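Local coordinates for protein endo-beta-1,4-glucanase (Bacillus licheniformis, PDB 2JEN) that hydrolyses beta-1,4-glucan chains of the plant cell wall, xyloglucan among them, as a family 12 glycoside hydrolase, at residues I65-N68 against D72-W75; I92-H97 against S106-R111; E173-S176 against S181-V184; G187-D190 against G196-V199; N220-A223 against W228-K231. The protein carries 1 engineered substitution. All coordinates share one frame; numbering follows the deposited sequence. Where two conformers were deposited one is given.

Interaction 1 (I65-N68 against D72-W75); sequences IYHN and DMGW
Tyr66 lies against Gly74 in an antiparallel beta hairpin, where strand 62-67 pairs with strand 72-79 in a buried part of one sheet. The short strand axes are 4.7 Å apart and 177° from one another in direction. Tyr66 and Gly74 form the hydrogen-bonded pair: Tyr66 N gives to Gly74 O at 2.9 Å, and Gly74 N returns a bond to Tyr66 O. On one face of the sheet the phenol ring folds back over the neighbouring strand. A chi1 of 73° turns CG in over that strand and carries the ring across Gly74. Gly74 N lies 3.5 Å above the ring plane, over its centre, and Gly74 CA makes a CH-pi contact with the same ring. A side chain at Gly74 would press on the Tyr66 hydroxyl. That hydroxyl bonds to Asn252. With an alanine in place of Tyr66, the Gly74 backbone would probably lose its aromatic cover and Asn252 this hydroxyl partner. On the other face, Met73 SD comes to the edge of the His67 ring, 5.2 Å from its centroid, and Ile65 CG2 rests on Trp75 CB at 4.0 Å. Near the turn, Asn68 N bonds to Asp72 O, and Asn68 ND2 reaches Asp72 OD2 at 3.0 Å. The carboxylate oxygen is met from above its plane. Both polar ends also bond a second subunit, Asn68 to Ser59 and Asp72 to Asn82 of that subunit. This is a two-stranded antiparallel hairpin within the beta-sandwich (jelly roll) of family 12 glycoside hydrolases.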
# COMPACT_ATOMS: atom_id res chain seq x y z
N ILE A 65 -4.30 6.11 -12.20
CA ILE A 65 -5.20 6.92 -12.99
C ILE A 65 -6.51 7.12 -12.23
O ILE A 65 -6.93 6.24 -11.50
CB ILE A 65 -5.46 6.32 -14.39
CG1 ILE A 65 -6.00 4.88 -14.35
CG2 ILE A 65 -4.18 6.43 -15.24
CD1 ILE A 65 -6.56 4.35 -15.69
N TYR A 66 -7.15 8.29 -12.36
CA TYR A 66 -8.42 8.53 -11.68
C TYR A 66 -9.37 9.36 -12.51
O TYR A 66 -8.98 10.19 -13.33
CB TYR A 66 -8.20 9.20 -10.32
CG TYR A 66 -7.79 10.67 -10.37
CD1 TYR A 66 -6.47 11.07 -10.45
CD2 TYR A 66 -8.76 11.64 -10.30
CE1 TYR A 66 -6.14 12.40 -10.47
CE2 TYR A 66 -8.44 12.99 -10.32
CZ TYR A 66 -7.12 13.36 -10.42
OH TYR A 66 -6.79 14.71 -10.35
N HIS A 67 -10.65 9.12 -12.24
CA HIS A 67 -11.74 9.88 -12.84
C HIS A 67 -12.76 10.16 -11.79
O HIS A 67 -13.38 9.22 -11.29
CB HIS A 67 -12.38 9.06 -13.98
CG HIS A 67 -13.52 9.72 -14.69
ND1 HIS A 67 -14.82 9.60 -14.25
CD2 HIS A 67 -13.56 10.50 -15.79
CE1 HIS A 67 -15.61 10.29 -15.05
NE2 HIS A 67 -14.88 10.84 -16.01
N ASN A 68 -12.93 11.43 -11.43
CA ASN A 68 -14.02 11.85 -10.54
C ASN A 68 -15.24 12.30 -11.35
O ASN A 68 -16.36 11.97 -11.02
CB ASN A 68 -13.56 12.96 -9.60
CG ASN A 68 -12.41 12.56 -8.72
OD1 ASN A 68 -12.30 11.38 -8.32
ND2 ASN A 68 -11.54 13.52 -8.40
N ASP A 72 -12.83 16.48 -14.01
CA ASP A 72 -11.99 16.33 -12.82
C ASP A 72 -11.42 14.92 -12.85
O ASP A 72 -11.97 13.98 -12.29
CB ASP A 72 -12.82 16.58 -11.55
CG ASP A 72 -11.97 16.60 -10.29
OD1 ASP A 72 -10.78 17.02 -10.36
OD2 ASP A 72 -12.52 16.25 -9.20
N MET A 73 -10.27 14.80 -13.47
CA MET A 73 -9.65 13.50 -13.74
C MET A 73 -8.16 13.70 -13.88
O MET A 73 -7.72 14.86 -14.05
CB MET A 73 -10.25 12.86 -14.98
CG MET A 73 -10.04 13.63 -16.24
SD MET A 73 -10.86 12.90 -17.67
CE MET A 73 -10.99 14.31 -18.78
N GLY A 74 -7.39 12.63 -13.88
CA GLY A 74 -5.95 12.81 -13.99
C GLY A 74 -5.21 11.56 -13.57
O GLY A 74 -5.73 10.44 -13.69
N TRP A 75 -3.98 11.75 -13.12
CA TRP A 75 -3.13 10.64 -12.71
C TRP A 75 -2.01 11.15 -11.82
O TRP A 75 -1.70 12.32 -11.83
CB TRP A 75 -2.61 9.81 -13.89
CG TRP A 75 -2.04 10.62 -15.03
CD1 TRP A 75 -0.74 11.04 -15.18
CD2 TRP A 75 -2.73 11.05 -16.21
NE1 TRP A 75 -0.62 11.75 -16.34
CE2 TRP A 75 -1.81 11.75 -17.01
CE3 TRP A 75 -4.05 10.92 -16.67
CZ2 TRP A 75 -2.15 12.34 -18.22
CZ3 TRP A 75 -4.39 11.52 -17.87
CH2 TRP A 75 -3.44 12.22 -18.63

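Interaction 2 (I92-H97 against S106-R111); sequences IVSGWH and SGFPTR. With GLC (alpha-D-glucopyranose), chain B.
Gly95, at the end of strand 91-95, passes Phe108 with their CA atoms 5.4 Å apart, the loop of segment 106-111 lying against the strand without pairing with it. Ser94 carries the side-chain contact. Its OG stands anti to the backbone N (chi1 -169°), which brings it to the edge of the Phe108 ring, in the ring plane, 3.7 Å from Phe108 CE2. The same OG lies 3.3 Å from Ser106 CB. Phe108 CD2 approaches Gly95 CA at 3.8 Å, so a side chain on Gly95 would crowd the ring. Ser106 OG accepts from Phe108 N at 3.3 Å, an ST turn, and also bonds Thr103. One water joins the segments: it accepts from Ser94 OG and donates to Ser106 O, 2.7 Å in each case. Farther along, His97 takes no part in this packing and belongs to the glycan pocket. Its NE2 donates to glucose O3 at 2.8 Å, while glucose O2 lies at the ring edge. The bonds at NE2 and at ND1, to Glu239, together probably fix the rotation of the ring. A leucine in place of His97 would probably leave both glucose O3 and Glu239 without their imidazole partner. The direct contact is thus mostly van der Waals packing, with one water joining Ser94 OG and Ser106 O of buried residues, and sugar recognition is left to the end of segment 92-97.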
# COMPACT_ATOMS: atom_id res chain seq x y z
N ILE A 92 -4.98 10.12 -21.80
CA ILE A 92 -6.32 9.87 -22.34
C ILE A 92 -6.18 9.49 -23.80
O ILE A 92 -5.48 10.16 -24.54
CB ILE A 92 -7.23 11.10 -22.21
CG1 ILE A 92 -7.30 11.57 -20.76
CG2 ILE A 92 -8.61 10.79 -22.79
CD1 ILE A 92 -7.95 12.98 -20.60
N VAL A 93 -6.91 8.45 -24.21
CA VAL A 93 -6.91 7.93 -25.59
C VAL A 93 -8.26 8.22 -26.18
O VAL A 93 -9.28 7.80 -25.62
CB VAL A 93 -6.59 6.42 -25.64
CG1 VAL A 93 -6.75 5.83 -27.05
CG2 VAL A 93 -5.20 6.16 -25.09
N SER A 94 -8.29 8.77 -27.39
CA SER A 94 -9.41 8.68 -28.33
C SER A 94 -9.00 7.99 -29.59
O SER A 94 -7.99 8.37 -30.17
CB SER A 94 -9.90 10.10 -28.65
OG SER A 94 -11.13 9.99 -29.35
N GLY A 95 -9.74 6.98 -30.01
CA GLY A 95 -9.40 6.22 -31.18
C GLY A 95 -8.73 4.93 -30.87
O GLY A 95 -9.17 4.16 -30.00
N TRP A 96 -7.66 4.66 -31.61
CA TRP A 96 -6.92 3.41 -31.53
C TRP A 96 -5.72 3.50 -30.58
O TRP A 96 -5.09 4.54 -30.45
CB TRP A 96 -6.45 3.04 -32.96
CG TRP A 96 -5.47 1.94 -33.10
CD1 TRP A 96 -5.73 0.65 -33.40
CD2 TRP A 96 -4.03 2.06 -33.05
NE1 TRP A 96 -4.57 -0.06 -33.50
CE2 TRP A 96 -3.50 0.78 -33.28
CE3 TRP A 96 -3.15 3.12 -32.79
CZ2 TRP A 96 -2.13 0.53 -33.31
CZ3 TRP A 96 -1.80 2.88 -32.76
CH2 TRP A 96 -1.30 1.59 -33.03
N HIS A 97 -5.34 2.39 -29.93
CA HIS A 97 -4.04 2.32 -29.27
C HIS A 97 -3.62 0.86 -29.13
O HIS A 97 -3.83 0.22 -28.11
CB HIS A 97 -4.01 3.00 -27.91
CG HIS A 97 -2.62 3.10 -27.36
ND1 HIS A 97 -1.84 4.22 -27.56
CD2 HIS A 97 -1.83 2.19 -26.75
CE1 HIS A 97 -0.64 3.99 -27.06
NE2 HIS A 97 -0.60 2.76 -26.56
N SER A 106 -15.46 8.08 -31.62
CA SER A 106 -14.32 8.96 -31.60
C SER A 106 -14.18 9.79 -32.87
O SER A 106 -13.60 10.85 -32.88
CB SER A 106 -13.04 8.14 -31.38
OG SER A 106 -12.82 7.17 -32.38
N GLY A 107 -14.70 9.25 -33.96
CA GLY A 107 -14.48 9.83 -35.27
C GLY A 107 -13.24 9.34 -36.00
O GLY A 107 -12.98 9.74 -37.14
N PHE A 108 -12.50 8.41 -35.38
CA PHE A 108 -11.32 7.79 -36.02
C PHE A 108 -11.72 6.44 -36.56
O PHE A 108 -12.58 5.76 -35.99
CB PHE A 108 -10.16 7.72 -35.01
CG PHE A 108 -9.79 9.06 -34.48
CD1 PHE A 108 -9.27 10.03 -35.33
CD2 PHE A 108 -10.05 9.42 -33.16
CE1 PHE A 108 -9.01 11.28 -34.86
CE2 PHE A 108 -9.76 10.65 -32.69
CZ PHE A 108 -9.25 11.61 -33.56
N PRO A 109 -11.12 6.02 -37.68
CA PRO A 109 -10.07 6.72 -38.42
C PRO A 109 -10.63 7.76 -39.37
O PRO A 109 -11.78 7.65 -39.78
CB PRO A 109 -9.41 5.59 -39.23
CG PRO A 109 -10.54 4.69 -39.51
CD PRO A 109 -11.42 4.71 -38.28
N THR A 110 -9.83 8.79 -39.65
CA THR A 110 -10.19 9.82 -40.61
C THR A 110 -9.03 10.05 -41.57
O THR A 110 -7.91 10.30 -41.15
CB THR A 110 -10.66 11.13 -39.91
OG1 THR A 110 -11.15 12.08 -40.86
CG2 THR A 110 -9.62 11.81 -39.06
N ARG A 111 -9.33 10.00 -42.86
CA ARG A 111 -8.30 10.12 -43.86
C ARG A 111 -7.91 11.58 -44.03
O ARG A 111 -8.76 12.45 -44.10
CB ARG A 111 -8.75 9.55 -45.20
CG ARG A 111 -7.58 8.99 -45.98
CD ARG A 111 -7.92 8.42 -47.33
NE ARG A 111 -6.90 7.45 -47.74
CZ ARG A 111 -7.02 6.64 -48.79
NH1 ARG A 111 -8.13 6.66 -49.54
NH2 ARG A 111 -6.06 5.77 -49.06
C1 GLC B . 4.54 4.56 -27.20
C2 GLC B . 3.19 3.97 -26.83
C3 GLC B . 3.34 2.54 -26.38
C4 GLC B . 4.06 1.77 -27.49
C5 GLC B . 5.41 2.44 -27.78
C6 GLC B . 6.06 1.74 -28.99
O2 GLC B . 2.50 4.74 -25.85
O3 GLC B . 2.05 2.03 -26.02
O4 GLC B . 4.31 0.45 -27.12
O5 GLC B . 5.17 3.77 -28.21
O6 GLC B . 7.19 0.99 -28.59
O HOH W 1 -12.31 11.99 -30.75

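Interaction 3 (E173-S176 against S181-V184); sequences ETVS and SWKV
Val175 packs on Val184 across an antiparallel pair of strands. From its CB the side chain splits into two methyls. CG2 does most of the touching: it lies 3.6 Å from Val184 CG2 and 4.1 Å from Trp182 CB. CG1 is anti to the carbonyl carbon (chi1 -55°) and meets the same Val184 methyl at 3.9 Å. The two valine side chains cross at about a right angle. Both also touch Tyr221 of helix 215-225, which packs over this face. Glu173, on the same face as Val175, makes a salt bridge with Lys226 and bonds the hydroxyl of Tyr221. Trp182, on that face too, turns its indole toward Phe218, edge-to-face, and its NE1 bonds Ile177 O.

The strands 170-177 and 180-192 form a beta hairpin in the larger sheet of the family 12 fold, and the short segments run at 150° to each other. Val175 and Trp182 are a hydrogen-bonded pair. Val175 N donates to Trp182 O, and Trp182 N to Val175 O, each at 2.8 Å. Val184 N gives a further bond to Glu173 O. Backbone CH groups add to this, since Thr174 CA comes 3.2 Å from Trp182 O.

The other face carries Thr174, Lys183, Ser176 and Ser181. Thr174 and Lys183 lie side by side and point the same way, with Thr174 OG1 3.7 Å from Lys183 CG. That hydroxyl bonds Tyr171. In one of the two conformers of Ser176, a water may link its OG to Ser181 OG.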
# COMPACT_ATOMS: atom_id res chain seq x y z
N GLU A 173 12.94 24.00 -37.22
CA GLU A 173 12.60 25.41 -37.22
C GLU A 173 11.52 25.68 -36.20
O GLU A 173 10.89 24.76 -35.68
CB GLU A 173 12.12 25.85 -38.60
CG GLU A 173 10.80 25.27 -39.02
CD GLU A 173 10.52 25.33 -40.52
OE1 GLU A 173 11.39 25.82 -41.26
OE2 GLU A 173 9.43 24.88 -40.96
N THR A 174 11.29 26.96 -35.92
CA THR A 174 10.20 27.44 -35.10
C THR A 174 9.11 27.98 -35.99
O THR A 174 9.39 28.73 -36.95
CB THR A 174 10.68 28.43 -34.08
OG1 THR A 174 11.63 27.77 -33.23
CG2 THR A 174 9.56 28.99 -33.22
N VAL A 175 7.87 27.58 -35.72
CA VAL A 175 6.72 27.94 -36.54
C VAL A 175 5.58 28.46 -35.70
O VAL A 175 5.46 28.10 -34.51
CB VAL A 175 6.19 26.73 -37.37
CG1 VAL A 175 7.28 26.16 -38.17
CG2 VAL A 175 5.60 25.63 -36.43
N SER A 176 4.77 29.31 -36.28
CA SER A 176 3.50 29.74 -35.64
C SER A 176 2.36 28.98 -36.30
O SER A 176 2.13 29.11 -37.49
CB SER A 176 3.32 31.25 -35.81
OG SER A 176 2.14 31.74 -35.18
N SER A 181 3.47 29.44 -30.88
CA SER A 181 4.79 29.16 -31.47
C SER A 181 5.33 27.81 -31.01
O SER A 181 5.31 27.52 -29.81
CB SER A 181 5.79 30.23 -31.09
OG SER A 181 5.34 31.46 -31.67
N TRP A 182 5.89 27.05 -31.95
CA TRP A 182 6.33 25.68 -31.74
C TRP A 182 7.71 25.47 -32.32
O TRP A 182 7.97 25.83 -33.48
CB TRP A 182 5.39 24.70 -32.47
CG TRP A 182 3.93 24.92 -32.20
CD1 TRP A 182 3.09 25.62 -32.97
CD2 TRP A 182 3.16 24.45 -31.10
NE1 TRP A 182 1.84 25.64 -32.44
CE2 TRP A 182 1.85 24.91 -31.28
CE3 TRP A 182 3.46 23.66 -29.97
CZ2 TRP A 182 0.83 24.65 -30.35
CZ3 TRP A 182 2.46 23.41 -29.06
CH2 TRP A 182 1.16 23.87 -29.26
N LYS A 183 8.58 24.84 -31.56
CA LYS A 183 9.84 24.30 -32.11
C LYS A 183 9.52 22.94 -32.73
O LYS A 183 8.94 22.08 -32.07
CB LYS A 183 10.89 24.16 -31.01
CG LYS A 183 11.22 25.46 -30.35
CD LYS A 183 12.10 25.24 -29.12
CE LYS A 183 11.25 24.70 -27.88
NZ LYS A 183 12.04 24.65 -26.58
N VAL A 184 9.88 22.74 -33.98
CA VAL A 184 9.55 21.56 -34.75
C VAL A 184 10.76 20.65 -34.84
O VAL A 184 11.87 21.12 -35.11
CB VAL A 184 9.10 21.91 -36.18
CG1 VAL A 184 8.80 20.67 -37.00
CG2 VAL A 184 7.95 22.92 -36.16
O HOH W 2 2.90 32.30 -32.69

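Interaction 4 (G187-D190 against G196-V199); sequences GYID and GWNV. With GLC (alpha-D-glucopyranose), chain C; XYS (alpha-D-xylopyranose), chain D.
Ile189 and Trp197 face each other in a beta hairpin made by strands 180-192 and 195-204, part of the sheet that lines the glycan-binding cleft of this family 12 enzyme. The segments run antiparallel at 157°.

Gly187 and Val199 exchange two backbone bonds, and so do Ile189 and Trp197. Ile189 N to Trp197 O is nearly straight, 175° at the hydrogen, while the return bond from Trp197 N is more bent.

Apolar contacts fill the face toward the sugars. Ile189 CB lies over one face of the Trp197 indole, a CH-pi contact 3.9 Å from the centroid of the five-membered ring. Ile189 CG1 packs on Val199 CG1 at 3.7 Å. At Trp197 a chi1 of 43° swings the indole across to the isoleucine. Trp139 meets the same indole edge-to-face.

On the opposite face, the Tyr188 ring lies along the backbone of 196-198, with Tyr188 OH 3.4 Å from Gly196 CA. A side chain on Gly196 would collide with that hydroxyl.

One water donates to Gly187 O and Asn198 OD1. Asn198 ND2 bonds Asp154. A second water receives a weak bond from Tyr188 OH and donates to Gly196 O.

The glucose meets the indole at its nitrogen, while xylose O5 lies near Trp197 CZ2, obliquely to the ring. The glucose O2 sits in the ring plane at the edge, and the same glucose is bound by Glu243 and Trp53. Trp197 NE1 donates to this O2 at 3.1 Å, and more weakly to O3.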
# COMPACT_ATOMS: atom_id res chain seq x y z
N GLY A 187 12.22 13.09 -36.46
CA GLY A 187 12.99 11.89 -36.25
C GLY A 187 12.27 10.67 -36.74
O GLY A 187 11.23 10.75 -37.37
N TYR A 188 12.85 9.52 -36.38
CA TYR A 188 12.32 8.21 -36.77
C TYR A 188 12.51 7.26 -35.61
O TYR A 188 13.59 7.19 -35.04
CB TYR A 188 13.03 7.68 -37.99
CG TYR A 188 12.59 6.30 -38.43
CD1 TYR A 188 13.32 5.16 -38.09
CD2 TYR A 188 11.43 6.12 -39.12
CE1 TYR A 188 12.90 3.90 -38.47
CE2 TYR A 188 10.99 4.86 -39.50
CZ TYR A 188 11.74 3.75 -39.17
OH TYR A 188 11.32 2.48 -39.55
N ILE A 189 11.43 6.57 -35.24
CA ILE A 189 11.45 5.58 -34.16
C ILE A 189 11.49 4.20 -34.79
O ILE A 189 10.55 3.77 -35.46
CB ILE A 189 10.18 5.72 -33.26
CG1 ILE A 189 10.04 7.16 -32.76
CG2 ILE A 189 10.25 4.68 -32.14
CD1 ILE A 189 11.17 7.63 -31.91
N ASP A 190 12.55 3.47 -34.50
CA ASP A 190 12.70 2.09 -34.96
C ASP A 190 12.06 1.16 -33.93
O ASP A 190 12.50 1.09 -32.80
CB ASP A 190 14.18 1.82 -35.18
CG ASP A 190 14.47 0.48 -35.81
OD1 ASP A 190 13.67 -0.44 -35.63
OD2 ASP A 190 15.57 0.32 -36.43
N GLY A 196 8.30 0.81 -37.66
CA GLY A 196 8.85 2.07 -37.18
C GLY A 196 8.12 3.20 -37.83
O GLY A 196 7.54 3.06 -38.89
N TRP A 197 8.18 4.35 -37.18
CA TRP A 197 7.40 5.49 -37.60
C TRP A 197 8.20 6.77 -37.57
O TRP A 197 9.04 6.98 -36.73
CB TRP A 197 6.12 5.63 -36.76
CG TRP A 197 6.32 5.42 -35.29
CD1 TRP A 197 6.62 6.34 -34.32
CD2 TRP A 197 6.17 4.18 -34.61
NE1 TRP A 197 6.70 5.73 -33.11
CE2 TRP A 197 6.44 4.40 -33.26
CE3 TRP A 197 5.89 2.89 -35.04
CZ2 TRP A 197 6.42 3.36 -32.31
CZ3 TRP A 197 5.85 1.86 -34.10
CH2 TRP A 197 6.12 2.11 -32.75
N ASN A 198 7.88 7.67 -38.50
CA ASN A 198 8.33 9.04 -38.36
C ASN A 198 7.75 9.62 -37.08
O ASN A 198 6.62 9.28 -36.71
CB ASN A 198 7.87 9.84 -39.55
CG ASN A 198 8.36 9.25 -40.84
OD1 ASN A 198 9.57 9.12 -41.02
ND2 ASN A 198 7.44 8.79 -41.70
N VAL A 199 8.49 10.55 -36.46
CA VAL A 199 7.96 11.28 -35.32
C VAL A 199 8.24 12.77 -35.56
O VAL A 199 9.39 13.20 -35.72
CB VAL A 199 8.49 10.75 -33.96
CG1 VAL A 199 10.02 10.71 -33.88
CG2 VAL A 199 7.83 11.55 -32.80
C1 GLC C . 6.42 9.16 -29.01
C2 GLC C . 6.90 7.77 -29.43
C3 GLC C . 5.76 6.80 -29.26
C4 GLC C . 5.37 6.77 -27.79
C5 GLC C . 4.95 8.20 -27.44
C6 GLC C . 4.34 8.37 -26.05
O1 GLC C . 7.39 10.15 -29.20
O2 GLC C . 7.29 7.64 -30.78
O3 GLC C . 6.23 5.58 -29.84
O4 GLC C . 4.26 5.92 -27.59
O5 GLC C . 6.06 9.06 -27.64
O6 GLC C . 5.20 7.88 -25.04
C1 XYS D . 7.96 0.48 -29.72
C2 XYS D . 8.74 -0.69 -29.23
C3 XYS D . 9.71 -0.19 -28.17
C4 XYS D . 10.63 0.88 -28.75
C5 XYS D . 9.77 1.98 -29.37
O2 XYS D . 7.86 -1.60 -28.60
O3 XYS D . 10.44 -1.29 -27.65
O4 XYS D . 11.39 1.40 -27.68
O5 XYS D . 8.83 1.37 -30.26
O HOH W 3 11.05 11.27 -40.09
O HOH W 4 8.53 1.35 -40.94

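Interaction 5 (N220-A223 against W228-K231); sequences NYLA and WLSK
Leu222 CD2 meets the Trp228 ring at its edge, in the ring plane, 4.0 Å from Trp228 CE3. The two side chains cross at about a right angle. Lys186 makes a cation-pi contact with the same indole. The backbone joins here too: Trp228 N donates to Leu222 O at 2.9 Å, with 167° at the hydrogen.

Behind it, Leu229 turns toward the helix and packs its CB on Leu222 CB. Its carbonyl O lies 3.2 Å from Ala223 CB. One water donates to both Ala223 O in the helix and Leu229 O in the loop, linking the two.

Lys231 runs extended past Ala223, with its CE 3.7 Å from Ala223 CB. Its NZ then donates to Asn220 OD1 at 3.1 Å, coming from above the carbonyl plane of the amide. The stronger partner of this charge is Asp224, in a salt bridge, so the amide oxygen shares the lysine.

Phe200 and Phe202 of strand 195-204 lie under Leu222. The contact is the C-terminal end of helix 215-225 folding against the loop that leads to strand 234-244, on the beta-sandwich of the family 12 fold.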
# COMPACT_ATOMS: atom_id res chain seq x y z
N ASN A 220 -1.60 19.67 -42.03
CA ASN A 220 -1.43 20.50 -43.26
C ASN A 220 -0.03 21.08 -43.35
O ASN A 220 0.55 21.15 -44.44
CB ASN A 220 -2.45 21.63 -43.29
CG ASN A 220 -3.80 21.18 -43.81
OD1 ASN A 220 -3.97 20.06 -44.34
ND2 ASN A 220 -4.79 22.08 -43.67
N TYR A 221 0.55 21.53 -42.24
CA TYR A 221 1.94 22.00 -42.26
C TYR A 221 2.84 20.87 -42.70
O TYR A 221 3.66 21.04 -43.59
CB TYR A 221 2.35 22.58 -40.90
CG TYR A 221 3.84 22.68 -40.67
CD1 TYR A 221 4.57 23.76 -41.16
CD2 TYR A 221 4.54 21.69 -39.98
CE1 TYR A 221 5.94 23.89 -40.87
CE2 TYR A 221 5.86 21.81 -39.70
CZ TYR A 221 6.57 22.89 -40.17
OH TYR A 221 7.90 22.95 -39.88
N LEU A 222 2.71 19.69 -42.12
CA LEU A 222 3.60 18.60 -42.47
C LEU A 222 3.43 18.14 -43.92
O LEU A 222 4.41 17.81 -44.58
CB LEU A 222 3.39 17.44 -41.48
CG LEU A 222 3.80 17.69 -40.04
CD1 LEU A 222 3.30 16.52 -39.17
CD2 LEU A 222 5.29 17.90 -39.90
N ALA A 223 2.20 18.10 -44.40
CA ALA A 223 1.91 17.63 -45.75
C ALA A 223 2.19 18.69 -46.79
O ALA A 223 2.95 18.44 -47.74
CB ALA A 223 0.45 17.17 -45.82
N TRP A 228 6.27 16.12 -45.97
CA TRP A 228 6.69 15.02 -45.11
C TRP A 228 5.59 14.03 -44.77
O TRP A 228 5.83 13.06 -44.05
CB TRP A 228 7.25 15.60 -43.81
CG TRP A 228 8.57 16.20 -43.93
CD1 TRP A 228 9.47 16.02 -44.96
CD2 TRP A 228 9.17 17.09 -43.03
NE1 TRP A 228 10.59 16.73 -44.72
CE2 TRP A 228 10.45 17.43 -43.56
CE3 TRP A 228 8.78 17.64 -41.81
CZ2 TRP A 228 11.34 18.24 -42.90
CZ3 TRP A 228 9.68 18.55 -41.18
CH2 TRP A 228 10.93 18.81 -41.73
N LEU A 229 4.38 14.25 -45.25
CA LEU A 229 3.24 13.42 -44.87
C LEU A 229 2.27 13.37 -46.04
O LEU A 229 1.86 14.43 -46.54
CB LEU A 229 2.60 14.03 -43.63
CG LEU A 229 1.48 13.25 -42.94
CD1 LEU A 229 1.98 11.90 -42.42
CD2 LEU A 229 0.95 14.11 -41.83
N SER A 230 1.91 12.16 -46.45
CA SER A 230 0.92 11.96 -47.49
C SER A 230 -0.50 12.08 -46.98
O SER A 230 -0.84 11.51 -45.95
CB SER A 230 1.11 10.59 -48.11
OG SER A 230 0.05 10.32 -49.03
N LYS A 231 -1.38 12.76 -47.71
CA LYS A 231 -2.78 12.84 -47.26
C LYS A 231 -3.59 11.57 -47.53
O LYS A 231 -4.77 11.50 -47.14
CB LYS A 231 -3.47 14.11 -47.74
CG LYS A 231 -2.83 15.40 -47.17
CD LYS A 231 -3.67 16.64 -47.40
CE LYS A 231 -2.96 17.92 -47.05
NZ LYS A 231 -3.82 19.11 -47.30
O HOH W 5 3.40 15.54 -48.45

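Overall arrangement
All five contacts follow one another in series along the chain, none nested within another. Interaction 1 lies in the six-stranded antiparallel sheet, while interactions 2, 3 and 4 reach the mixed sheet. Interactions 1 and 2 touch through Met73 and Trp75 on Ile92, joining the two sheets. Interactions 3 and 4 share strand 180-192 and have centres about 20 Å apart. Interaction 5 sits on the single helix, 215-225: it touches interaction 3 through Tyr221 and interaction 2 through Arg111 on Lys231. Interaction 1 is about 31 Å, centre to centre, from interactions 3 and 4, on the opposite side of the chain's centre. Interactions 2 and 4 each supply residues to the glycan pocket.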